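Local coordinates for protein PKS (Streptomyces sp. CNQ431, PDB 5YDA) that serves as the broadly selective acyltransferase domain of the splenocin polyketide synthase, probably taking up acyl extender units and passing them to a carrier protein, at residues A235-A241 against V286-L291; G253-A257 against A297-V301; L115-T121 against P375-L379; N260-A264 against L382-R386. All coordinates share one frame; numbering follows the deposited sequence.

Contact 1 (A235-A241 against V286-L291); sequences ATVGVAA and VPFRRL
The Phe288 ring takes CG2 of Val237 at a slant, with CD1 3.7 Å from that methyl. The guanidinium of Arg290 has two oblique neighbours, Thr236 O and CB of Ala235, the latter 4.0 Å from NH1. Val237, Val239, Phe288 and Arg290 share one face of the sheet, so one methyl of the branched valine meets the ring obliquely. Phe288 CG sits between its backbone N and carbonyl carbon (chi1 66°), which carries the outer ring away from the partner strand. In Arg290, chi1 and a bend at chi2 (73°) set CD 3.3 Å from Thr236 O; a second bend, at chi3, turns the NE end toward Glu278 and Asp275. At the loop end, Val239 CG1 touches Val286 CG1 at 3.6 Å. The strands run antiparallel, 156° apart. Gly238 and Arg289 form the hydrogen-bonded pair, with Arg289 N 2.7 Å from Gly238 O and Gly238 N giving the return bond to Arg289 O. Leu291 N to Thr236 O and Ala240 N to Pro287 O continue the pattern on either side. With no side chain on Gly238, CD2 of Leu291 can lie 3.7 Å from its N; another Leu291 methyl, CD1, packs on Thr236 CG2. A water 2.9 Å from Thr236 N links this strand to Leu291 O. Strand 288-290 is an outer strand of the four-stranded sheet, whereas 235-239 is an inner one, bonded on its other side to strand 264-269. Helix 271-283 covers the valine and phenylalanine face, and its Glu278 and Asp275 form salt bridges with Arg290.

Contact 2 (G253-A257 against A297-V301); sequences GLSLA and AHSHV
Ala297 opens the contact by presenting its carbonyl O to CB of Ala257 at 3.7 Å, a close fit suited to the smallest side chain. Next comes His298 in a left-handed backbone conformation (phi 61°, psi 37°) that kinks the loop: CB rests 3.5 Å from Ala257 O, while the imidazole runs on past the strand toward Ser200. Its carbonyl O is linked to Leu256 O by one water, which donates to both and lies 2.7 Å from His298 O, so two backbone acceptors are served without touching. Ser299 follows with CB 3.5 Å from CB of Ser255, a spacing that favours small residues on both sides. Its OG accepts from Val301 N, closing an ST turn at the start of the 3-10 segment, and also bonds Ala296 O. His300 then brings its ring edge-on to strand 254-261. Ser255 OG lies in the ring plane, 3.1 Å from ND1, in a nearly straight hydrogen bond (174°) whose donor may be either atom. Gly253 O, 3.1 Å from CE1, meets the same ND1-CE1 edge, and Val301 CG2 sits over one face of the ring, 3.8 Å above its plane and offset toward the rim. His298 has its own partners: NE2 bonds Ser200 OG in a GxSxG sequence that fits the nucleophile elbow of this family, and ND1 bonds Arg351 O, which sets the imidazole's rotation. This chemistry is consistent with the serine-histidine pair of acyltransferases, the histidine being carried on a loop that leans against strand 254-261.

Contact 3 (L115-T121 against P375-L379); sequences LLPGGGT and PGDSL
Thr121 gives its hydroxyl proton to Pro375 O, with OG1 2.7 Å from that oxygen and tilted 30° from the carbonyl plane. OG1 is placed between the backbone N and carbonyl carbon (chi1 60°), bringing it against the proline ring as well, where it lies 3.4 Å from Pro375 CG. At the other end of the contact, Leu379 pushes its CD1 methyl against the backbone as strand 112-116 runs out: CD1 is 3.4 Å from Leu116 C, and it is 4.0 Å from both Leu115 CB and Pro117 CD. The slim methyl suits this peptide surface, and the rigid Pro117 ring gives it an apolar edge at CD. Between the two ends a water, 2.9 Å from Ser378 OG, reaches Gly118 O through a weak bond and so joins helix start to glycine loop. Further out, Gly376 turns the chain from Pro375 into the helix; a side chain there would jam against the preceding carbonyl O and crowd Thr121 CG2. Glu372 accepts from Leu379 N in the first turn of that helix. On the other segment, Gly120 N bonds Gln122 OE1. Leu116-Gln122 probably matches the FPGQGSQ motif of acyltransferases, with Gly119 in place of the glutamine that borders the oxyanion hole in relatives and Gln122 matching the second glutamine. Strand 112-116 is an inner strand of the mixed sheet, bonded at Leu115 to strand 369-372 and its exit, and at Leu116 to strand 195-198 and its exit. Helix 169-188 touches Pro117 and Pro375, while helix 355-366 packs on Leu115 and Leu379.

Contact 4 (N260-A264 against L382-R386); sequences NSPVA and LARAR
Ser261, its CA 5.2 Å from that of Leu382, starts a type I turn to Ala264 and forms with Asn260 a classic beta bulge opposite Ala264, whose O accepts from both of their N-H groups. Leu382 packs against the bulge end of the hairpin. Its CD2 methyl alone reaches three small groups, lying 3.7 Å from Asn260 CB and 3.9 Å from both Ser261 CB and Ala264 CB, while CD1 doubles the contact with Asn260 CB. One helical turn on, Ala385 CB rests 3.8 Å from Ser261 OG; that hydroxyl accepts from Val263 N in an ST turn, which ties it to its own loop. Pro262, at the exposed tip, lays CD 3.7 Å from Arg386 CA. The Arg386 side chain, bent at chi2 (56°), crosses the proline ring at about a right angle, so that its aliphatic part does the touching. A water 2.7 Å from Asn260 O also gives a weak bond to Leu382 O, which already accepts from Arg386 N. Asn260 OD1 is held by His199 NE2, next to the serine of the GxSxG sequence. The contact therefore sets the hairpin between strands 254-261 and 264-269 against helix 378-387, with Phe355 of helix 355-366 touching both Asn260 and Leu382.

In the fold
From the N terminus, the chain first meets contact 3, whose first segment leaves an inner strand of the large mixed sheet and waits some 250 residues for its partner at the start of helix 378-387. Contacts 1 and 2 nest within that long loop and cross each other, their four segments alternating along the ferredoxin-like four-stranded domain. Contact 4 crosses all three others: it begins at the hairpin of that small sheet and closes just after contact 3, farther along helix 378-387. Contact 1 thus pairs strands within the small sheet, contact 2 lays the histidine loop against that sheet's edge strand, contact 3 belongs to the large core, and contact 4 joins small sheet to core.

Contact 1 (A235-A241 against V286-L291)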
# COMPACT_ATOMS: atom_id res chain seq x y z
N ALA A 235 0.07 -9.22 -23.32
CA ALA A 235 0.86 -9.79 -22.23
C ALA A 235 1.82 -8.76 -21.68
O ALA A 235 2.14 -7.76 -22.33
CB ALA A 235 1.62 -11.04 -22.69
N THR A 236 2.27 -9.02 -20.46
CA THR A 236 3.18 -8.13 -19.75
C THR A 236 4.29 -8.98 -19.13
O THR A 236 4.03 -10.06 -18.60
CB THR A 236 2.45 -7.32 -18.65
OG1 THR A 236 1.34 -6.62 -19.22
CG2 THR A 236 3.40 -6.28 -18.04
N VAL A 237 5.52 -8.49 -19.22
CA VAL A 237 6.66 -9.16 -18.62
C VAL A 237 7.35 -8.18 -17.68
O VAL A 237 7.60 -7.02 -18.06
CB VAL A 237 7.62 -9.73 -19.68
CG1 VAL A 237 8.13 -8.62 -20.60
CG2 VAL A 237 8.79 -10.49 -19.01
N GLY A 238 7.62 -8.61 -16.45
CA GLY A 238 8.42 -7.82 -15.53
C GLY A 238 9.88 -8.19 -15.71
O GLY A 238 10.23 -9.37 -15.69
N VAL A 239 10.71 -7.19 -15.94
CA VAL A 239 12.13 -7.37 -16.22
C VAL A 239 12.92 -6.75 -15.08
O VAL A 239 12.75 -5.57 -14.77
CB VAL A 239 12.54 -6.73 -17.56
CG1 VAL A 239 14.01 -7.03 -17.85
CG2 VAL A 239 11.63 -7.20 -18.70
N ALA A 240 13.81 -7.56 -14.48
CA ALA A 240 14.63 -7.14 -13.34
C ALA A 240 15.91 -6.51 -13.87
O ALA A 240 17.00 -7.07 -13.80
CB ALA A 240 14.92 -8.32 -12.43
N ALA A 241 15.74 -5.35 -14.47
CA ALA A 241 16.84 -4.55 -14.98
C ALA A 241 16.30 -3.15 -15.20
O ALA A 241 15.09 -2.96 -15.36
CB ALA A 241 17.42 -5.12 -16.26
N VAL A 286 19.37 -11.61 -18.93
CA VAL A 286 18.55 -10.65 -18.18
C VAL A 286 17.42 -11.38 -17.46
O VAL A 286 16.62 -12.07 -18.11
CB VAL A 286 18.01 -9.55 -19.10
CG1 VAL A 286 17.26 -8.50 -18.29
CG2 VAL A 286 19.16 -8.90 -19.91
N PRO A 287 17.31 -11.29 -16.14
CA PRO A 287 16.21 -11.97 -15.44
C PRO A 287 14.88 -11.25 -15.68
O PRO A 287 14.83 -10.03 -15.83
CB PRO A 287 16.62 -11.91 -13.96
CG PRO A 287 17.46 -10.65 -13.87
CD PRO A 287 18.17 -10.51 -15.21
N PHE A 288 13.81 -12.04 -15.72
CA PHE A 288 12.49 -11.53 -16.06
C PHE A 288 11.46 -12.53 -15.59
O PHE A 288 11.77 -13.70 -15.38
CB PHE A 288 12.32 -11.29 -17.57
CG PHE A 288 12.36 -12.56 -18.40
CD1 PHE A 288 11.20 -13.30 -18.63
CD2 PHE A 288 13.55 -13.00 -18.95
CE1 PHE A 288 11.24 -14.47 -19.39
CE2 PHE A 288 13.60 -14.17 -19.73
CZ PHE A 288 12.45 -14.91 -19.94
N ARG A 289 10.22 -12.07 -15.47
CA ARG A 289 9.15 -13.02 -15.19
C ARG A 289 7.87 -12.51 -15.83
O ARG A 289 7.51 -11.34 -15.67
CB ARG A 289 8.97 -13.24 -13.68
CG ARG A 289 8.01 -14.40 -13.36
CD ARG A 289 7.61 -14.44 -11.88
NE ARG A 289 7.35 -13.10 -11.35
CZ ARG A 289 6.15 -12.51 -11.37
NH1 ARG A 289 5.10 -13.13 -11.88
NH2 ARG A 289 6.01 -11.28 -10.87
N ARG A 290 7.21 -13.39 -16.57
CA ARG A 290 5.91 -13.08 -17.15
C ARG A 290 4.91 -12.79 -16.04
O ARG A 290 4.73 -13.61 -15.13
CB ARG A 290 5.43 -14.26 -18.01
CG ARG A 290 4.06 -14.08 -18.64
CD ARG A 290 4.12 -13.09 -19.78
NE ARG A 290 5.01 -13.57 -20.83
CZ ARG A 290 4.60 -14.27 -21.89
NH1 ARG A 290 3.32 -14.55 -22.03
NH2 ARG A 290 5.48 -14.67 -22.81
N LEU A 291 4.30 -11.61 -16.07
CA LEU A 291 3.21 -11.34 -15.14
C LEU A 291 2.05 -12.28 -15.45
O LEU A 291 1.76 -12.56 -16.62
CB LEU A 291 2.78 -9.87 -15.20
CG LEU A 291 3.88 -8.81 -14.94
CD1 LEU A 291 3.32 -7.47 -14.44
CD2 LEU A 291 4.94 -9.32 -13.96
O HOH W 1 1.05 -11.37 -19.17

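Contact 2 (G253-A257 against A297-V301)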
# COMPACT_ATOMS: atom_id res chain seq x y z
N GLY A 253 5.41 -3.72 -31.58
CA GLY A 253 4.51 -4.53 -30.80
C GLY A 253 4.77 -4.52 -29.30
O GLY A 253 4.15 -5.30 -28.59
N LEU A 254 5.66 -3.66 -28.81
CA LEU A 254 5.98 -3.59 -27.40
C LEU A 254 5.98 -2.15 -26.93
O LEU A 254 6.41 -1.25 -27.65
CB LEU A 254 7.36 -4.22 -27.08
CG LEU A 254 7.59 -5.70 -27.37
CD1 LEU A 254 9.05 -6.03 -27.18
CD2 LEU A 254 6.72 -6.58 -26.51
N SER A 255 5.51 -1.94 -25.71
CA SER A 255 5.62 -0.64 -25.05
C SER A 255 6.25 -0.84 -23.68
O SER A 255 6.09 -1.89 -23.05
CB SER A 255 4.25 0.07 -24.89
OG SER A 255 3.49 0.04 -26.09
N LEU A 256 6.97 0.18 -23.25
CA LEU A 256 7.45 0.26 -21.88
C LEU A 256 6.26 0.57 -20.97
O LEU A 256 5.74 1.69 -20.99
CB LEU A 256 8.54 1.33 -21.78
CG LEU A 256 9.30 1.50 -20.47
CD1 LEU A 256 9.98 0.20 -20.09
CD2 LEU A 256 10.34 2.61 -20.59
N ALA A 257 5.82 -0.41 -20.18
CA ALA A 257 4.61 -0.24 -19.39
C ALA A 257 4.89 0.46 -18.06
O ALA A 257 4.06 1.26 -17.60
CB ALA A 257 3.95 -1.60 -19.15
N ALA A 297 -1.67 -3.71 -19.93
CA ALA A 297 -1.95 -2.35 -19.52
C ALA A 297 -0.78 -1.43 -19.85
O ALA A 297 0.34 -1.85 -19.92
CB ALA A 297 -2.23 -2.33 -18.05
N HIS A 298 -1.05 -0.16 -20.05
CA HIS A 298 -0.04 0.84 -20.35
C HIS A 298 0.78 0.63 -21.60
O HIS A 298 1.93 0.92 -21.64
CB HIS A 298 0.87 1.07 -19.14
CG HIS A 298 0.13 1.33 -17.88
ND1 HIS A 298 -0.30 2.58 -17.53
CD2 HIS A 298 -0.28 0.51 -16.90
CE1 HIS A 298 -0.96 2.52 -16.41
NE2 HIS A 298 -0.96 1.27 -16.00
N SER A 299 0.13 0.14 -22.63
CA SER A 299 0.73 -0.13 -23.93
C SER A 299 -0.27 0.14 -25.06
O SER A 299 -1.48 0.33 -24.84
CB SER A 299 1.22 -1.57 -24.04
OG SER A 299 0.17 -2.46 -24.36
N HIS A 300 0.26 0.13 -26.29
CA HIS A 300 -0.55 0.37 -27.48
C HIS A 300 -1.73 -0.60 -27.57
O HIS A 300 -2.76 -0.27 -28.17
CB HIS A 300 0.33 0.25 -28.72
CG HIS A 300 0.87 -1.13 -28.92
ND1 HIS A 300 1.98 -1.60 -28.24
CD2 HIS A 300 0.41 -2.17 -29.66
CE1 HIS A 300 2.20 -2.85 -28.58
NE2 HIS A 300 1.26 -3.22 -29.44
N VAL A 301 -1.62 -1.79 -26.97
CA VAL A 301 -2.71 -2.76 -26.99
C VAL A 301 -4.03 -2.17 -26.46
O VAL A 301 -5.12 -2.64 -26.81
CB VAL A 301 -2.31 -4.02 -26.19
CG1 VAL A 301 -3.48 -4.99 -26.07
CG2 VAL A 301 -1.11 -4.72 -26.85
O HOH W 2 3.55 2.92 -22.60

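Contact 3 (L115-T121 against P375-L379)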
# COMPACT_ATOMS: atom_id res chain seq x y z
N LEU A 115 1.62 4.64 0.08
CA LEU A 115 1.97 4.00 -1.19
C LEU A 115 0.92 2.93 -1.49
O LEU A 115 0.73 2.00 -0.70
CB LEU A 115 3.37 3.39 -1.13
CG LEU A 115 4.61 4.31 -1.31
CD1 LEU A 115 4.55 5.58 -0.46
CD2 LEU A 115 5.91 3.55 -1.01
N LEU A 116 0.27 3.04 -2.66
CA LEU A 116 -0.88 2.21 -3.00
C LEU A 116 -0.55 1.26 -4.14
O LEU A 116 -0.39 1.71 -5.28
CB LEU A 116 -2.06 3.10 -3.40
CG LEU A 116 -2.84 4.00 -2.42
CD1 LEU A 116 -3.29 3.26 -1.14
CD2 LEU A 116 -2.11 5.27 -2.12
N PRO A 117 -0.45 -0.05 -3.90
CA PRO A 117 -0.01 -0.97 -4.96
C PRO A 117 -1.04 -1.15 -6.06
O PRO A 117 -2.22 -0.84 -5.91
CB PRO A 117 0.26 -2.29 -4.22
CG PRO A 117 -0.21 -2.10 -2.83
CD PRO A 117 -0.31 -0.63 -2.56
N GLY A 118 -0.57 -1.71 -7.17
CA GLY A 118 -1.42 -1.83 -8.33
C GLY A 118 -1.37 -3.31 -8.02
O GLY A 118 -0.72 -3.72 -7.06
N GLY A 119 -2.01 -4.15 -8.81
CA GLY A 119 -2.03 -5.53 -8.34
C GLY A 119 -0.88 -6.51 -8.44
O GLY A 119 0.21 -6.16 -8.94
N GLY A 120 -1.09 -7.72 -7.95
CA GLY A 120 -0.05 -8.72 -7.93
C GLY A 120 0.06 -9.36 -6.56
O GLY A 120 0.59 -10.46 -6.43
N THR A 121 -0.45 -8.68 -5.53
CA THR A 121 -0.37 -9.22 -4.18
C THR A 121 -1.73 -9.53 -3.59
O THR A 121 -1.79 -9.95 -2.43
CB THR A 121 0.38 -8.26 -3.25
OG1 THR A 121 -0.31 -7.00 -3.19
CG2 THR A 121 1.81 -8.04 -3.75
N PRO A 375 -1.77 -5.29 0.71
CA PRO A 375 -1.01 -6.51 1.06
C PRO A 375 0.39 -6.49 0.48
O PRO A 375 0.58 -6.23 -0.71
CB PRO A 375 -1.85 -7.64 0.46
CG PRO A 375 -2.55 -7.02 -0.69
CD PRO A 375 -2.85 -5.57 -0.24
N GLY A 376 1.37 -6.77 1.33
CA GLY A 376 2.73 -7.02 0.89
C GLY A 376 3.65 -5.82 1.04
O GLY A 376 3.37 -4.82 1.72
N ASP A 377 4.80 -5.93 0.36
CA ASP A 377 5.84 -4.92 0.43
C ASP A 377 6.43 -4.65 -0.94
O ASP A 377 7.60 -4.28 -1.07
CB ASP A 377 6.96 -5.35 1.39
CG ASP A 377 7.67 -6.63 0.92
OD1 ASP A 377 7.28 -7.22 -0.11
OD2 ASP A 377 8.62 -7.04 1.60
N SER A 378 5.63 -4.82 -2.00
CA SER A 378 6.18 -4.69 -3.34
C SER A 378 6.59 -3.25 -3.65
O SER A 378 7.63 -3.03 -4.28
CB SER A 378 5.19 -5.22 -4.37
OG SER A 378 4.01 -4.43 -4.39
N LEU A 379 5.81 -2.25 -3.23
CA LEU A 379 6.22 -0.87 -3.51
C LEU A 379 7.33 -0.41 -2.57
O LEU A 379 8.15 0.44 -2.94
CB LEU A 379 5.03 0.09 -3.40
CG LEU A 379 3.86 -0.14 -4.35
CD1 LEU A 379 2.89 1.04 -4.28
CD2 LEU A 379 4.33 -0.40 -5.78
O HOH W 3 1.98 -5.43 -6.16

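Contact 4 (N260-A264 against L382-R386)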
# COMPACT_ATOMS: atom_id res chain seq x y z
N ASN A 260 9.87 1.08 -12.67
CA ASN A 260 9.51 0.91 -11.26
C ASN A 260 10.65 1.22 -10.29
O ASN A 260 10.38 1.77 -9.22
CB ASN A 260 9.00 -0.51 -11.04
CG ASN A 260 7.64 -0.71 -11.67
OD1 ASN A 260 6.94 0.27 -11.95
ND2 ASN A 260 7.26 -1.96 -11.93
N SER A 261 11.89 0.86 -10.62
CA SER A 261 13.07 1.13 -9.79
C SER A 261 14.32 0.88 -10.64
O SER A 261 14.21 0.36 -11.77
CB SER A 261 13.09 0.24 -8.55
OG SER A 261 13.68 -1.01 -8.85
N PRO A 262 15.52 1.22 -10.15
CA PRO A 262 16.74 0.96 -10.94
C PRO A 262 16.94 -0.50 -11.34
O PRO A 262 17.80 -0.77 -12.17
CB PRO A 262 17.87 1.44 -10.02
CG PRO A 262 17.24 2.55 -9.23
CD PRO A 262 15.81 2.08 -8.98
N VAL A 263 16.18 -1.45 -10.80
CA VAL A 263 16.34 -2.85 -11.17
C VAL A 263 15.00 -3.48 -11.55
O VAL A 263 14.83 -4.69 -11.40
CB VAL A 263 16.99 -3.67 -10.03
CG1 VAL A 263 18.45 -3.22 -9.78
CG2 VAL A 263 16.14 -3.59 -8.75
N ALA A 264 14.04 -2.68 -12.01
CA ALA A 264 12.72 -3.24 -12.27
C ALA A 264 11.96 -2.37 -13.27
O ALA A 264 11.81 -1.16 -13.07
CB ALA A 264 11.91 -3.37 -10.98
N LEU A 382 10.61 -1.33 -4.18
CA LEU A 382 10.93 -0.38 -5.25
C LEU A 382 11.44 0.94 -4.67
O LEU A 382 12.40 1.52 -5.19
CB LEU A 382 9.70 -0.14 -6.13
CG LEU A 382 9.06 -1.37 -6.80
CD1 LEU A 382 7.71 -0.98 -7.46
CD2 LEU A 382 10.04 -2.05 -7.81
N ALA A 383 10.80 1.41 -3.59
CA ALA A 383 11.22 2.67 -2.98
C ALA A 383 12.61 2.55 -2.38
O ALA A 383 13.43 3.46 -2.52
CB ALA A 383 10.21 3.10 -1.91
N ARG A 384 12.90 1.43 -1.70
CA ARG A 384 14.23 1.24 -1.13
C ARG A 384 15.29 1.20 -2.23
O ARG A 384 16.38 1.77 -2.07
CB ARG A 384 14.28 -0.04 -0.29
CG ARG A 384 13.48 0.02 1.01
CD ARG A 384 14.14 -0.84 2.06
NE ARG A 384 13.27 -1.16 3.19
CZ ARG A 384 12.43 -2.20 3.24
NH1 ARG A 384 11.71 -2.37 4.33
NH2 ARG A 384 12.30 -3.07 2.22
N ALA A 385 15.00 0.55 -3.36
CA ALA A 385 15.95 0.51 -4.46
C ALA A 385 16.19 1.90 -5.03
O ALA A 385 17.34 2.29 -5.27
CB ALA A 385 15.45 -0.43 -5.56
N ARG A 386 15.13 2.68 -5.24
CA ARG A 386 15.30 4.00 -5.84
C ARG A 386 15.93 4.99 -4.87
O ARG A 386 16.63 5.91 -5.30
CB ARG A 386 13.95 4.54 -6.33
CG ARG A 386 14.04 5.92 -6.99
CD ARG A 386 15.04 5.92 -8.17
NE ARG A 386 15.04 7.20 -8.88
CZ ARG A 386 15.69 8.28 -8.46
NH1 ARG A 386 16.40 8.25 -7.33
NH2 ARG A 386 15.63 9.41 -9.16
O HOH W 4 11.24 3.07 -6.98